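Local coordinates for protein fatty acid synthase 1, isoform A (Drosophila melanogaster, PDB 6FN6) that probably carries out the dehydration, enoyl reduction and ketoreduction steps of fatty acid synthesis as the modifying region of a multidomain synthase, at residues A[966-969]-A[970-974]. Sequence-based numbering, arbitrary orientation.
Sequences GLMI and RRWQE
The Trp972 indole lies back along its own helix, one face over the preceding turn: Met968 O sits above that face toward the rim, and Met968 CB makes a CH-pi contact 3.9 Å from the centroid of the six-membered ring. Met968, bent at chi2 and chi3, brings CE to 3.6 Å from Trp972 CZ2, while Trp972 NE1 hydrogen-bonds Asn942 OD1 of helix 935-946. The Arg971 guanidinium takes Leu967 CD2 on one face, 3.7 Å from CZ. With CG anti to the carbonyl carbon (chi1 -70°) and an extended chain, Arg971 runs back along the helix to reach this leucine. In the plane of the Arg970 guanidinium, at its edge, lies Glu974 OE2, 2.5 Å from NH1 in a salt bridge whose hydrogen bond is weak. Backbone bonds such as Trp972 N to Met968 O (2.9 Å) hold the turn. Replacing Trp972 by an alanine is likely to strip Met968 CB and CE of their aromatic partner and leave Asn942 OD1 without its indole donor. Helix 963-974 of the Rossmann-type ketoreductase domain turns a largely apolar side to helix 935-946, whereas Arg971, through Glu137, and Arg970, through Thr157, link it by a salt bridge and a hydrogen bond to the dehydratase region.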
ATOM      1  N   GLY A 966      34.058  23.684  20.412  1.00 34.81           N
ATOM      2  CA  GLY A 966      33.066  24.622  19.926  1.00 35.37           C
ATOM      3  C   GLY A 966      31.706  23.967  19.753  1.00 34.62           C
ATOM      4  O   GLY A 966      30.672  24.595  19.983  1.00 34.57           O
ATOM      5  N   LEU A 967      31.713  22.700  19.347  1.00 35.54           N
ATOM      6  CA  LEU A 967      30.481  21.942  19.165  1.00 33.97           C
ATOM      7  C   LEU A 967      29.725  21.796  20.480  1.00 35.44           C
ATOM      8  O   LEU A 967      28.533  22.094  20.559  1.00 36.79           O
ATOM      9  CB  LEU A 967      30.787  20.558  18.581  1.00 33.84           C
ATOM     10  CG  LEU A 967      29.611  19.582  18.446  1.00 33.72           C
ATOM     11  CD1 LEU A 967      28.497  20.180  17.597  1.00 32.73           C
ATOM     12  CD2 LEU A 967      30.080  18.257  17.860  1.00 32.03           C
ATOM     13  N   MET A 968      30.424  21.338  21.511  1.00 32.93           N
ATOM     14  CA  MET A 968      29.806  21.110  22.811  1.00 32.39           C
ATOM     15  C   MET A 968      29.280  22.416  23.402  1.00 32.20           C
ATOM     16  O   MET A 968      28.210  22.446  24.013  1.00 31.24           O
ATOM     17  CB  MET A 968      30.807  20.461  23.768  1.00 35.94           C
ATOM     18  CG  MET A 968      31.180  19.028  23.396  1.00 38.30           C
ATOM     19  SD  MET A 968      29.762  17.926  23.188  1.00 41.21           S
ATOM     20  CE  MET A 968      28.946  18.100  24.775  1.00 38.53           C
ATOM     21  N   ILE A 969      30.035  23.492  23.221  1.00 34.51           N
ATOM     22  CA  ILE A 969      29.631  24.791  23.737  1.00 35.91           C
ATOM     23  C   ILE A 969      28.364  25.229  23.012  1.00 35.89           C
ATOM     24  O   ILE A 969      27.425  25.726  23.635  1.00 34.87           O
ATOM     25  CB  ILE A 969      30.770  25.830  23.593  1.00 37.43           C
ATOM     26  CG1 ILE A 969      31.969  25.414  24.451  1.00 37.23           C
ATOM     27  CG2 ILE A 969      30.291  27.228  23.986  1.00 36.00           C
ATOM     28  CD1 ILE A 969      33.237  26.194  24.171  1.00 37.10           C
ATOM     29  N   ARG A 970      28.341  25.041  21.696  1.00 34.44           N
ATOM     30  CA  ARG A 970      27.172  25.391  20.899  1.00 34.02           C
ATOM     31  C   ARG A 970      25.953  24.605  21.378  1.00 33.35           C
ATOM     32  O   ARG A 970      24.866  25.159  21.535  1.00 32.94           O
ATOM     33  CB  ARG A 970      27.421  25.123  19.413  1.00 34.11           C
ATOM     34  CG  ARG A 970      26.278  25.585  18.522  1.00 38.85           C
ATOM     35  CD  ARG A 970      26.580  25.413  17.044  1.00 41.89           C
ATOM     36  NE  ARG A 970      26.668  24.009  16.652  1.00 42.46           N
ATOM     37  CZ  ARG A 970      25.618  23.213  16.477  1.00 41.10           C
ATOM     38  NH1 ARG A 970      24.390  23.668  16.686  1.00 40.93           N
ATOM     39  NH2 ARG A 970      25.796  21.950  16.112  1.00 40.46           N
ATOM     40  N   ARG A 971      26.145  23.311  21.616  1.00 33.63           N
ATOM     41  CA  ARG A 971      25.060  22.454  22.071  1.00 37.27           C
ATOM     42  C   ARG A 971      24.554  22.871  23.452  1.00 36.61           C
ATOM     43  O   ARG A 971      23.346  22.868  23.701  1.00 36.56           O
ATOM     44  CB  ARG A 971      25.518  20.994  22.096  1.00 45.29           C
ATOM     45  CG  ARG A 971      25.726  20.389  20.714  1.00 52.96           C
ATOM     46  CD  ARG A 971      26.166  18.937  20.798  1.00 61.87           C
ATOM     47  NE  ARG A 971      26.120  18.273  19.496  1.00 72.53           N
ATOM     48  CZ  ARG A 971      26.769  17.150  19.200  1.00 83.85           C
ATOM     49  NH1 ARG A 971      27.525  16.550  20.110  1.00 88.17           N
ATOM     50  NH2 ARG A 971      26.663  16.624  17.988  1.00 88.65           N
ATOM     51  N   TRP A 972      25.469  23.251  24.341  1.00 41.45           N
ATOM     52  CA  TRP A 972      25.088  23.675  25.686  1.00 41.20           C
ATOM     53  C   TRP A 972      24.360  25.013  25.641  1.00 45.61           C
ATOM     54  O   TRP A 972      23.399  25.235  26.377  1.00 46.22           O
ATOM     55  CB  TRP A 972      26.314  23.775  26.594  1.00 39.45           C
ATOM     56  CG  TRP A 972      26.987  22.461  26.848  1.00 35.70           C
ATOM     57  CD1 TRP A 972      26.397  21.232  26.901  1.00 34.54           C
ATOM     58  CD2 TRP A 972      28.384  22.245  27.069  1.00 33.37           C
ATOM     59  NE1 TRP A 972      27.340  20.265  27.146  1.00 34.51           N
ATOM     60  CE2 TRP A 972      28.569  20.862  27.252  1.00 33.14           C
ATOM     61  CE3 TRP A 972      29.496  23.088  27.131  1.00 33.94           C
ATOM     62  CZ2 TRP A 972      29.821  20.302  27.494  1.00 32.98           C
ATOM     63  CZ3 TRP A 972      30.735  22.532  27.371  1.00 33.85           C
ATOM     64  CH2 TRP A 972      30.888  21.153  27.549  1.00 33.25           C
ATOM     65  N   GLN A 973      24.825  25.908  24.777  1.00 48.24           N
ATOM     66  CA  GLN A 973      24.231  27.233  24.670  1.00 52.70           C
ATOM     67  C   GLN A 973      22.845  27.144  24.045  1.00 55.91           C
ATOM     68  O   GLN A 973      21.936  27.887  24.419  1.00 55.90           O
ATOM     69  CB  GLN A 973      25.132  28.159  23.852  1.00 53.85           C
ATOM     70  CG  GLN A 973      26.360  28.626  24.614  1.00 55.71           C
ATOM     71  CD  GLN A 973      27.279  29.493  23.779  1.00 56.52           C
ATOM     72  OE1 GLN A 973      27.400  29.302  22.569  1.00 57.02           O
ATOM     73  NE2 GLN A 973      27.935  30.451  24.423  1.00 55.29           N
ATOM     74  N   GLU A 974      22.687  26.226  23.097  1.00 44.62           N
ATOM     75  CA  GLU A 974      21.393  26.000  22.465  1.00 46.80           C
ATOM     76  C   GLU A 974      20.411  25.434  23.484  1.00 46.07           C
ATOM     77  O   GLU A 974      19.224  25.751  23.455  1.00 44.41           O
ATOM     78  CB  GLU A 974      21.532  25.059  21.267  1.00 50.58           C
ATOM     79  CG  GLU A 974      22.163  25.713  20.046  1.00 53.93           C
ATOM     80  CD  GLU A 974      22.333  24.754  18.886  1.00 54.91           C
ATOM     81  OE1 GLU A 974      22.081  23.544  19.069  1.00 53.53           O
ATOM     82  OE2 GLU A 974      22.727  25.212  17.793  1.00 57.14           O
TER